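Local coordinates for protein beta-galactosidase (Streptococcus pneumoniae, PDB 4CU9) that hydrolyses beta-galactosides and, through the calcium-bearing carbohydrate-binding module described here, probably attaches to glycans, at residues Ala19-Thr24 / Arg47-Trp52; Ala64-Arg69 / Met179-Pro184; Glu101-Pro106 / Ala158-Trp163; Val135-Asp140 / Ile149-Lys154. One frame throughout, in Å; residues are numbered along the deposited sequence.

Interaction 1. Residues Ala19-Thr24 / Arg47-Trp52; sequences AFASAT and RRWTNW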
# COMPACT_ATOMS: atom_id res chain seq x y z
N ALA A 19 2.75 -7.01 -3.69
CA ALA A 19 2.13 -5.76 -3.38
C ALA A 19 0.65 -5.92 -3.69
O ALA A 19 0.26 -6.73 -4.53
CB ALA A 19 2.73 -4.63 -4.18
N PHE A 20 -0.17 -5.22 -2.92
CA PHE A 20 -1.63 -5.22 -3.15
C PHE A 20 -2.23 -3.88 -2.87
O PHE A 20 -1.68 -3.07 -2.07
CB PHE A 20 -2.34 -6.34 -2.35
CG PHE A 20 -2.35 -6.08 -0.88
CD1 PHE A 20 -1.28 -6.44 -0.11
CD2 PHE A 20 -3.39 -5.37 -0.33
CE1 PHE A 20 -1.30 -6.15 1.26
CE2 PHE A 20 -3.40 -5.06 1.01
CZ PHE A 20 -2.35 -5.45 1.79
N ALA A 21 -3.42 -3.66 -3.44
CA ALA A 21 -4.21 -2.47 -3.18
C ALA A 21 -5.72 -2.68 -3.24
O ALA A 21 -6.21 -3.54 -3.97
CB ALA A 21 -3.79 -1.32 -4.07
N SER A 22 -6.44 -1.90 -2.45
CA SER A 22 -7.90 -1.89 -2.52
C SER A 22 -8.41 -1.45 -3.90
O SER A 22 -9.45 -1.96 -4.36
CB SER A 22 -8.49 -1.01 -1.41
OG SER A 22 -8.09 0.34 -1.49
N ALA A 23 -7.74 -0.47 -4.50
CA ALA A 23 -8.04 -0.00 -5.85
C ALA A 23 -6.79 0.48 -6.58
O ALA A 23 -5.87 0.95 -5.95
CB ALA A 23 -9.03 1.14 -5.82
N THR A 24 -6.78 0.38 -7.92
CA THR A 24 -5.63 0.82 -8.68
C THR A 24 -6.13 1.28 -10.05
O THR A 24 -7.06 0.69 -10.60
CB THR A 24 -4.61 -0.33 -8.89
OG1 THR A 24 -4.07 -0.80 -7.65
CG2 THR A 24 -3.47 0.05 -9.80
N ARG A 47 7.07 5.01 -12.92
CA ARG A 47 6.57 3.71 -12.51
C ARG A 47 5.93 3.84 -11.14
O ARG A 47 6.58 3.66 -10.11
CB ARG A 47 7.70 2.69 -12.47
CG ARG A 47 8.30 2.37 -13.84
CD ARG A 47 9.59 1.57 -13.70
NE ARG A 47 9.41 0.29 -12.98
CZ ARG A 47 9.11 -0.88 -13.56
NH1 ARG A 47 8.93 -0.96 -14.88
NH2 ARG A 47 8.99 -1.99 -12.83
N ARG A 48 4.65 4.17 -11.12
CA ARG A 48 3.97 4.40 -9.85
C ARG A 48 2.68 3.60 -9.75
O ARG A 48 2.13 3.15 -10.75
CB ARG A 48 3.69 5.88 -9.67
CG ARG A 48 2.82 6.42 -10.78
CD ARG A 48 3.05 7.88 -11.01
NE ARG A 48 2.16 8.35 -12.07
CZ ARG A 48 2.56 8.86 -13.23
NH1 ARG A 48 3.84 9.02 -13.52
NH2 ARG A 48 1.66 9.25 -14.11
N TRP A 49 2.26 3.36 -8.52
CA TRP A 49 0.93 2.93 -8.22
C TRP A 49 0.11 4.17 -7.93
O TRP A 49 0.54 5.09 -7.24
CB TRP A 49 0.91 1.99 -7.02
CG TRP A 49 -0.47 1.80 -6.51
CD1 TRP A 49 -1.40 0.93 -7.00
CD2 TRP A 49 -1.10 2.52 -5.48
NE1 TRP A 49 -2.57 1.06 -6.29
CE2 TRP A 49 -2.41 2.04 -5.36
CE3 TRP A 49 -0.66 3.53 -4.60
CZ2 TRP A 49 -3.30 2.53 -4.42
CZ3 TRP A 49 -1.54 4.02 -3.68
CH2 TRP A 49 -2.86 3.53 -3.60
N THR A 50 -1.13 4.15 -8.38
CA THR A 50 -2.06 5.18 -8.08
C THR A 50 -3.46 4.57 -8.07
O THR A 50 -3.68 3.49 -8.66
CB THR A 50 -1.93 6.13 -9.29
OG1 THR A 50 -0.91 7.13 -9.11
CG2 THR A 50 -3.15 6.56 -9.82
N ASN A 51 -4.39 5.23 -7.40
CA ASN A 51 -5.83 4.84 -7.51
C ASN A 51 -6.61 5.97 -8.14
O ASN A 51 -7.80 6.13 -7.89
CB ASN A 51 -6.42 4.53 -6.14
CG ASN A 51 -6.60 5.77 -5.30
OD1 ASN A 51 -5.76 6.69 -5.35
ND2 ASN A 51 -7.68 5.82 -4.52
N TRP A 52 -5.93 6.74 -8.99
CA TRP A 52 -6.54 7.86 -9.71
C TRP A 52 -7.76 7.35 -10.52
O TRP A 52 -7.76 6.26 -11.11
CB TRP A 52 -5.55 8.52 -10.69
CG TRP A 52 -6.13 9.75 -11.36
CD1 TRP A 52 -6.17 11.00 -10.84
CD2 TRP A 52 -6.80 9.82 -12.62
NE1 TRP A 52 -6.83 11.86 -11.69
CE2 TRP A 52 -7.22 11.15 -12.81
CE3 TRP A 52 -7.09 8.87 -13.61
CZ2 TRP A 52 -7.91 11.56 -13.94
CZ3 TRP A 52 -7.79 9.28 -14.74
CH2 TRP A 52 -8.19 10.62 -14.90

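Interaction 2. Residues Ala64-Arg69 / Met179-Pro184; sequences AGVIFR and MTFLAP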
# COMPACT_ATOMS: atom_id res chain seq x y z
N ALA A 64 -3.06 0.38 0.51
CA ALA A 64 -2.07 -0.34 -0.28
C ALA A 64 -1.09 -0.98 0.68
O ALA A 64 -0.82 -0.45 1.79
CB ALA A 64 -1.41 0.57 -1.29
N GLY A 65 -0.63 -2.18 0.33
CA GLY A 65 0.23 -2.93 1.20
C GLY A 65 1.10 -4.00 0.56
O GLY A 65 1.18 -4.12 -0.68
N VAL A 66 1.73 -4.79 1.42
CA VAL A 66 2.55 -5.93 0.99
C VAL A 66 2.20 -7.18 1.76
O VAL A 66 2.07 -7.16 2.99
CB VAL A 66 4.07 -5.64 1.13
CG1 VAL A 66 4.92 -6.82 0.69
CG2 VAL A 66 4.49 -4.36 0.38
N ILE A 67 1.98 -8.24 1.02
CA ILE A 67 1.96 -9.61 1.53
C ILE A 67 3.38 -10.22 1.45
O ILE A 67 3.97 -10.31 0.38
CB ILE A 67 1.05 -10.49 0.67
CG1 ILE A 67 -0.38 -9.96 0.70
CG2 ILE A 67 1.07 -11.93 1.18
CD1 ILE A 67 -1.23 -10.42 -0.47
N PHE A 68 3.87 -10.69 2.58
CA PHE A 68 5.18 -11.29 2.69
C PHE A 68 5.16 -12.72 2.18
O PHE A 68 4.36 -13.53 2.63
CB PHE A 68 5.68 -11.23 4.14
CG PHE A 68 5.66 -9.86 4.72
CD1 PHE A 68 6.15 -8.79 3.99
CD2 PHE A 68 5.12 -9.61 5.98
CE1 PHE A 68 6.10 -7.50 4.50
CE2 PHE A 68 5.10 -8.33 6.50
CZ PHE A 68 5.56 -7.28 5.75
N ARG A 69 6.03 -13.00 1.21
CA ARG A 69 6.16 -14.33 0.61
C ARG A 69 7.62 -14.66 0.37
O ARG A 69 8.45 -13.78 0.17
CB ARG A 69 5.44 -14.39 -0.72
CG ARG A 69 3.97 -14.06 -0.60
CD ARG A 69 3.34 -13.77 -1.94
NE ARG A 69 3.05 -14.98 -2.68
CZ ARG A 69 3.77 -15.47 -3.69
NH1 ARG A 69 4.89 -14.88 -4.09
NH2 ARG A 69 3.38 -16.57 -4.32
N MET A 179 6.90 1.25 -1.56
CA MET A 179 6.46 0.99 -0.20
C MET A 179 7.23 -0.24 0.26
O MET A 179 7.19 -1.26 -0.42
CB MET A 179 4.96 0.70 -0.19
CG MET A 179 4.42 0.19 1.12
SD MET A 179 2.69 -0.22 1.06
CE MET A 179 1.87 1.28 0.60
N THR A 180 7.89 -0.14 1.40
CA THR A 180 8.73 -1.21 1.93
C THR A 180 8.49 -1.37 3.43
O THR A 180 8.26 -0.36 4.16
CB THR A 180 10.23 -0.88 1.71
OG1 THR A 180 10.42 -0.36 0.39
CG2 THR A 180 11.08 -2.09 1.84
N PHE A 181 8.57 -2.62 3.89
CA PHE A 181 8.55 -2.94 5.30
C PHE A 181 9.83 -3.67 5.63
O PHE A 181 10.28 -4.50 4.83
CB PHE A 181 7.33 -3.78 5.65
CG PHE A 181 6.05 -3.08 5.33
CD1 PHE A 181 5.55 -2.11 6.19
CD2 PHE A 181 5.41 -3.29 4.11
CE1 PHE A 181 4.38 -1.42 5.87
CE2 PHE A 181 4.25 -2.60 3.78
CZ PHE A 181 3.76 -1.64 4.65
N LEU A 182 10.41 -3.41 6.81
CA LEU A 182 11.73 -3.97 7.11
C LEU A 182 11.84 -4.47 8.55
O LEU A 182 11.12 -4.01 9.40
CB LEU A 182 12.81 -2.93 6.86
CG LEU A 182 12.97 -2.39 5.44
CD1 LEU A 182 14.05 -1.33 5.42
CD2 LEU A 182 13.30 -3.48 4.42
N ALA A 183 12.79 -5.37 8.77
CA ALA A 183 13.06 -6.02 10.04
C ALA A 183 13.54 -5.01 11.05
O ALA A 183 14.03 -3.96 10.66
CB ALA A 183 14.12 -7.13 9.88
N PRO A 184 13.39 -5.31 12.34
CA PRO A 184 13.95 -4.42 13.36
C PRO A 184 15.45 -4.19 13.22
O PRO A 184 16.18 -5.04 12.68
CB PRO A 184 13.68 -5.16 14.69
CG PRO A 184 12.64 -6.18 14.38
CD PRO A 184 12.73 -6.49 12.92

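Interaction 3. Residues Glu101-Pro106 / Ala158-Trp163; sequences ERYVGP and AKAMRW. Unlike the reference sequence in segment 158-163: Ala-160 (reference Val). With EDO (1,2-ethanediol), chain D.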
# COMPACT_ATOMS: atom_id res chain seq x y z
N GLU A 101 -1.30 -0.41 9.42
CA GLU A 101 -2.00 -1.55 9.94
C GLU A 101 -1.34 -2.87 9.64
O GLU A 101 -0.72 -3.08 8.58
CB GLU A 101 -3.44 -1.59 9.41
CG GLU A 101 -4.26 -0.39 9.80
CD GLU A 101 -5.66 -0.36 9.20
OE1 GLU A 101 -5.83 -0.80 8.04
OE2 GLU A 101 -6.58 0.11 9.93
N ARG A 102 -1.50 -3.79 10.58
CA ARG A 102 -1.01 -5.15 10.42
C ARG A 102 -2.19 -6.10 10.26
O ARG A 102 -3.23 -5.91 10.88
CB ARG A 102 -0.13 -5.56 11.61
CG ARG A 102 -0.85 -5.60 12.94
CD ARG A 102 0.14 -5.90 14.07
NE ARG A 102 -0.47 -5.81 15.40
CZ ARG A 102 -1.01 -6.83 16.06
NH1 ARG A 102 -1.06 -8.03 15.53
NH2 ARG A 102 -1.50 -6.64 17.28
N TYR A 103 -2.03 -7.13 9.44
CA TYR A 103 -3.10 -8.06 9.19
C TYR A 103 -3.29 -8.97 10.42
O TYR A 103 -2.33 -9.52 10.92
CB TYR A 103 -2.84 -8.87 7.93
CG TYR A 103 -3.95 -9.81 7.59
CD1 TYR A 103 -5.17 -9.32 7.13
CD2 TYR A 103 -3.81 -11.20 7.75
CE1 TYR A 103 -6.20 -10.18 6.83
CE2 TYR A 103 -4.85 -12.06 7.46
CZ TYR A 103 -6.04 -11.54 6.99
OH TYR A 103 -7.09 -12.38 6.67
N VAL A 104 -4.53 -9.09 10.88
CA VAL A 104 -4.85 -9.95 12.02
C VAL A 104 -6.04 -10.86 11.69
O VAL A 104 -6.65 -11.43 12.61
CB VAL A 104 -5.20 -9.13 13.27
CG1 VAL A 104 -4.00 -8.34 13.81
CG2 VAL A 104 -6.37 -8.18 12.99
N GLY A 105 -6.36 -11.02 10.40
CA GLY A 105 -7.50 -11.82 10.03
C GLY A 105 -7.19 -13.30 9.84
O GLY A 105 -6.11 -13.79 10.22
N PRO A 106 -8.13 -14.03 9.24
CA PRO A 106 -7.88 -15.45 9.00
C PRO A 106 -6.79 -15.72 7.98
O PRO A 106 -6.31 -14.80 7.28
CB PRO A 106 -9.24 -15.96 8.52
CG PRO A 106 -9.87 -14.76 7.87
CD PRO A 106 -9.45 -13.61 8.74
N ALA A 158 3.65 -10.25 11.34
CA ALA A 158 2.57 -10.18 10.39
C ALA A 158 2.90 -10.89 9.07
O ALA A 158 4.07 -11.00 8.66
CB ALA A 158 2.21 -8.73 10.11
N LYS A 159 1.86 -11.35 8.43
CA LYS A 159 1.93 -11.93 7.09
C LYS A 159 1.65 -10.88 6.02
O LYS A 159 1.91 -11.11 4.83
CB LYS A 159 0.92 -13.06 7.00
CG LYS A 159 1.37 -14.26 7.82
CD LYS A 159 0.39 -15.41 7.88
CE LYS A 159 0.97 -16.44 8.88
NZ LYS A 159 0.27 -17.75 8.98
N ALA A 160 1.10 -9.75 6.45
CA ALA A 160 0.78 -8.64 5.53
C ALA A 160 0.71 -7.36 6.34
O ALA A 160 0.23 -7.38 7.49
CB ALA A 160 -0.54 -8.86 4.82
N MET A 161 1.19 -6.27 5.75
CA MET A 161 1.12 -4.93 6.35
C MET A 161 0.51 -4.03 5.29
O MET A 161 0.61 -4.33 4.11
CB MET A 161 2.50 -4.41 6.72
CG MET A 161 3.19 -5.24 7.78
SD MET A 161 2.56 -5.10 9.46
CE MET A 161 2.83 -3.39 9.82
N ARG A 162 -0.19 -2.99 5.72
CA ARG A 162 -0.70 -2.00 4.81
C ARG A 162 -0.72 -0.61 5.42
O ARG A 162 -0.63 -0.42 6.64
CB ARG A 162 -2.12 -2.37 4.30
CG ARG A 162 -3.23 -2.10 5.28
CD ARG A 162 -4.56 -2.53 4.75
NE ARG A 162 -5.62 -2.05 5.60
CZ ARG A 162 -6.91 -2.14 5.33
NH1 ARG A 162 -7.31 -2.72 4.18
NH2 ARG A 162 -7.79 -1.67 6.20
N TRP A 163 -0.88 0.35 4.52
CA TRP A 163 -1.16 1.72 4.90
C TRP A 163 -2.57 2.02 4.42
O TRP A 163 -2.90 1.86 3.19
CB TRP A 163 -0.16 2.69 4.26
CG TRP A 163 1.20 2.59 4.80
CD1 TRP A 163 2.20 1.83 4.33
CD2 TRP A 163 1.70 3.21 5.98
NE1 TRP A 163 3.31 1.97 5.11
CE2 TRP A 163 3.03 2.81 6.14
CE3 TRP A 163 1.14 4.08 6.91
CZ2 TRP A 163 3.83 3.28 7.18
CZ3 TRP A 163 1.96 4.55 7.97
CH2 TRP A 163 3.29 4.14 8.06
C1 EDO D . -10.91 -2.28 3.12
O1 EDO D . -9.63 -2.02 2.50
C2 EDO D . -10.84 -2.89 4.53
O2 EDO D . -10.52 -1.88 5.48
O HOH W 1 -0.70 -11.42 9.68

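Interaction 4. Residues Val135-Asp140 / Ile149-Lys154; sequences VPYRAD and INVTFK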
# COMPACT_ATOMS: atom_id res chain seq x y z
N VAL A 135 -1.22 0.32 13.92
CA VAL A 135 0.11 0.25 14.52
C VAL A 135 0.60 1.70 14.70
O VAL A 135 0.74 2.43 13.71
CB VAL A 135 1.06 -0.62 13.67
CG1 VAL A 135 2.50 -0.55 14.16
CG2 VAL A 135 0.58 -2.07 13.63
N PRO A 136 0.84 2.15 15.96
CA PRO A 136 1.35 3.52 16.09
C PRO A 136 2.76 3.61 15.51
O PRO A 136 3.53 2.67 15.59
CB PRO A 136 1.35 3.77 17.63
CG PRO A 136 0.53 2.69 18.21
CD PRO A 136 0.66 1.51 17.28
N TYR A 137 3.11 4.74 14.91
CA TYR A 137 4.39 4.85 14.21
C TYR A 137 4.95 6.27 14.36
O TYR A 137 4.22 7.22 14.75
CB TYR A 137 4.20 4.43 12.71
CG TYR A 137 3.39 5.40 11.90
CD1 TYR A 137 3.98 6.47 11.29
CD2 TYR A 137 2.01 5.27 11.80
CE1 TYR A 137 3.24 7.39 10.56
CE2 TYR A 137 1.25 6.18 11.09
CZ TYR A 137 1.88 7.24 10.48
OH TYR A 137 1.13 8.14 9.77
N ARG A 138 6.24 6.42 14.06
CA ARG A 138 6.87 7.73 13.91
C ARG A 138 7.48 7.85 12.52
O ARG A 138 8.15 6.93 12.09
CB ARG A 138 7.95 7.90 14.97
CG ARG A 138 7.45 7.82 16.40
CD ARG A 138 6.52 8.99 16.75
NE ARG A 138 6.11 8.92 18.15
CZ ARG A 138 5.08 9.57 18.70
NH1 ARG A 138 4.32 10.39 17.97
NH2 ARG A 138 4.82 9.42 20.00
N ALA A 139 7.24 8.96 11.82
CA ALA A 139 7.88 9.23 10.52
C ALA A 139 8.98 10.30 10.71
O ALA A 139 8.86 11.18 11.59
CB ALA A 139 6.86 9.67 9.50
N ASP A 140 10.03 10.21 9.91
CA ASP A 140 11.18 11.13 10.00
C ASP A 140 10.95 12.49 9.33
O ASP A 140 11.70 13.44 9.58
CB ASP A 140 12.48 10.47 9.48
CG ASP A 140 12.49 10.23 7.96
OD1 ASP A 140 11.44 10.31 7.29
OD2 ASP A 140 13.58 9.92 7.41
N ILE A 149 10.34 8.66 2.80
CA ILE A 149 9.99 8.87 4.19
C ILE A 149 10.31 7.59 4.95
O ILE A 149 9.97 6.50 4.50
CB ILE A 149 8.49 9.18 4.37
CG1 ILE A 149 8.12 10.50 3.67
CG2 ILE A 149 8.14 9.25 5.85
CD1 ILE A 149 6.66 10.58 3.29
N ASN A 150 10.96 7.73 6.11
CA ASN A 150 11.32 6.58 6.90
C ASN A 150 10.44 6.58 8.15
O ASN A 150 10.19 7.63 8.74
CB ASN A 150 12.81 6.57 7.27
CG ASN A 150 13.73 6.52 6.06
OD1 ASN A 150 13.99 5.45 5.50
ND2 ASN A 150 14.23 7.68 5.64
N VAL A 151 9.97 5.39 8.50
CA VAL A 151 9.01 5.19 9.58
C VAL A 151 9.50 4.10 10.52
O VAL A 151 10.04 3.10 10.07
CB VAL A 151 7.65 4.75 8.99
CG1 VAL A 151 6.71 4.16 10.04
CG2 VAL A 151 6.96 5.85 8.20
N THR A 152 9.32 4.31 11.83
CA THR A 152 9.57 3.28 12.82
C THR A 152 8.33 2.98 13.63
O THR A 152 7.42 3.81 13.80
CB THR A 152 10.69 3.70 13.81
OG1 THR A 152 10.36 4.98 14.34
CG2 THR A 152 11.98 3.81 13.13
N PHE A 153 8.28 1.77 14.13
CA PHE A 153 7.25 1.35 15.02
C PHE A 153 7.75 0.23 15.92
O PHE A 153 8.79 -0.36 15.67
CB PHE A 153 5.96 0.97 14.26
CG PHE A 153 6.19 0.15 13.00
CD1 PHE A 153 6.58 0.75 11.82
CD2 PHE A 153 6.04 -1.23 13.04
CE1 PHE A 153 6.78 -0.01 10.68
CE2 PHE A 153 6.23 -2.01 11.90
CZ PHE A 153 6.62 -1.40 10.72
N LYS A 154 7.00 -0.07 16.98
CA LYS A 154 7.32 -1.23 17.81
C LYS A 154 7.13 -2.50 16.96
O LYS A 154 6.17 -2.63 16.18
CB LYS A 154 6.46 -1.23 19.07
CG LYS A 154 6.65 -2.46 19.94
CD LYS A 154 6.03 -2.28 21.32
CE LYS A 154 6.26 -3.54 22.14
NZ LYS A 154 6.19 -3.29 23.60
O HOH W 2 4.21 1.01 17.37

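Interaction 1. Residues Ala19-Thr24 / Arg47-Trp52
The indole N-H of Trp-49 reaches into the loop that follows strand 18-21 and is shared between two oxygens. The stronger acceptor is the hydroxyl of Thr-24, whose OG1 lies 2.7 Å from Trp-49 NE1 and only 2° out of the ring plane, so it meets the indole at its edge; the bond itself is bent, with 139° at the hydrogen. A weak second bond joins Trp-49 NE1 to Ala-23 O at 3.3 Å. With CG anti to the backbone N (chi1 167°), the indole swings across the gap to this pair of acceptors. Threonine suits the site because it is both polar and apolar: OG1 also bonds to Ser-115 O, while CG2 lies against Trp-49 CD1 at 3.6 Å. The methyl of Ala-21 approaches obliquely, 3.5 Å from Trp-49 NE1, a fit that a small residue allows. This buried indole corner is the tight part of the contact. Toward solvent the packing slackens: Ala-23 and Asn-51 are partly exposed, their CB atoms 4.3 Å apart, and the amide of Asn-51 turns to Val-174, where OD1 accepts from the backbone N. No backbone-to-backbone hydrogen bond joins the two segments; Thr-24 CA merely offers a CH contact to Thr-50 O at 3.3 Å. Arg-47, near by, pairs with the calcium ligand Asp-40. Strand 18-21 runs antiparallel to strand 61-70 and strand 49-50 antiparallel to strand 173-182, and Trp-49 lies between those two partners, touching Val-62 of the first and Met-176 of the second.

Interaction 2. Residues Ala64-Arg69 / Met179-Pro184
The ring of Phe-181 takes Val-66 at its edge, with Val-66 CG2 close to the ring plane and 3.8 Å from Phe-181 CE2, while the Trp-163 ring meets it with planes about 15° apart. The Phe-68 ring also works by its edge: its CZ touches Phe-181 CB at 3.9 Å, and the two phenylalanine side chains cross at about a right angle. Phe-181 CG stands anti to the carbonyl carbon (chi1 -60°), which leans the ring back along its own strand and brings its CD2-CE2 edge to Val-66. The beta-branched valine is short and broad, and offers CB as well as CG2 to that edge.

Further along, Met-179 runs out straight through its first two torsions and then bends at the thioether, laying its end along the opposite backbone. Its SD rests 3.7 Å from Gly-65 CA, and CE sits 3.9 Å from Ala-64 CB and 3.4 Å from Ala-64 O. Small residues let the flexible methionine come right down to the main chain.

The two strands are not sheet neighbours here: the axes of 64-67 and 179-182 are 7.5 Å apart and cross at -46°, as in facing layers of a beta-sandwich. Every touching residue is buried and no hydrogen bond spans the gap. The contact is therefore held by dispersion and exclusion of water, and depends on complementary shape more than on directional bonds.

Interaction 3. Residues Glu101-Pro106 / Ala158-Trp163
A single carboxylate oxygen of Glu-101 receives two nitrogens of Arg-162, where a paired bridge would more often use both oxygens. Glu-101 OE1 lies 2.7 Å from Arg-162 NE and 2.8 Å from Arg-162 NH2, and carboxylate and guanidinium planes are just 10° apart. The two side chains run side by side, Arg-162 extended from CG to NE. Glu-101 OE2 is left to Arg-164, so one glutamate serves two arginines, which probably keeps it ionised. The outer edge of the guanidinium binds 1,2-ethanediol, Arg-162 NH1 to its O1 at 2.9 Å and NH2 to its O2 at 2.8 Å. The diol, also bonded to Tyr-117 OH, probably came from the crystallisation liquor; it is consistent with a patch able to take paired hydroxyls, without showing that a sugar binds there.

Below these groups the backbones pair antiparallel: Glu-101 and Arg-162 exchange two N-H...O bonds, and Tyr-103 N donates to Ala-160 O at 3.0 Å. In the neighbouring non-hydrogen-bonded pair, Met-161 bends to bring SD within 3.5 Å of Arg-102 CB. Tyr-103 is fixed by its own loop: OH donates to Pro-106 O at 2.6 Å, and Gly-105 N lies 3.3 Å above the ring centre; glycine suits the place because a side chain there would run into Tyr-103 OH.

Strand 97-103 lies between strands 132-139 and 160-166, and Trp-132 of the first makes a cation-pi contact with Arg-162; strand 61-70 borders the far side of 160-166.

Interaction 4. Residues Val135-Asp140 / Ile149-Lys154
The beta-hairpin of strands 132-139 and 149-158 closes here, near its loop, with Asp-140 and Asn-150 facing each other across it. Asp-140 N donates to Asn-150 O at 2.8 Å, and its carboxylate answers with both oxygens: OD1 accepts from Asn-150 N at 2.9 Å and OD2 from Asn-150 ND2 at 2.9 Å. Both nitrogens approach from above the carboxylate plane, and the amide plane stands at 86° to it; chi1 of 69° turns the acid back over the partner strand. Asn-150 suits the role because its OD1 can at once accept from Lys-83 NZ.

Next in register, Arg-138 and Thr-152 form an antiparallel hydrogen-bonded pair whose side chains lie on the exposed face. The other face is apolar. Val-151 CG1 presses on Tyr-137 CB at 3.7 Å, its CG2 approaches the methyl of Ala-139, and Val-135 CG1 lies 3.8 Å from Phe-153 CD2. Tyr-137 keeps its ring on this side while its hydroxyl bonds to Leu-98 O.

One face polar and one apolar is the pattern of a hairpin built into a sandwich sheet, its apolar face turned to the core, consistent with the galactose-binding-domain fold.

Interactions 2 and 3 are the closest pair, with centres about 10 Å apart, and are joined through strands 61-70 and 160-166: Val-66 N lies 2.9 Å from Met-161 O. Phe-20 O, 2.8 Å from Gly-65 N, ties interaction 1 to strand 61-70. Interaction 4 touches interaction 3 through Tyr-137 CE2, 3.6 Å from Trp-163 CZ3, whereas it stays about 13 Å from interaction 1 at the nearest atoms. The calcium ion, held by Tyr-37, Asp-40, Asp-42, Ile-177 and Glu-178, is about 8 Å from the side chains of both Trp-49 and Met-179, so interactions 1 and 2 both lie near the metal.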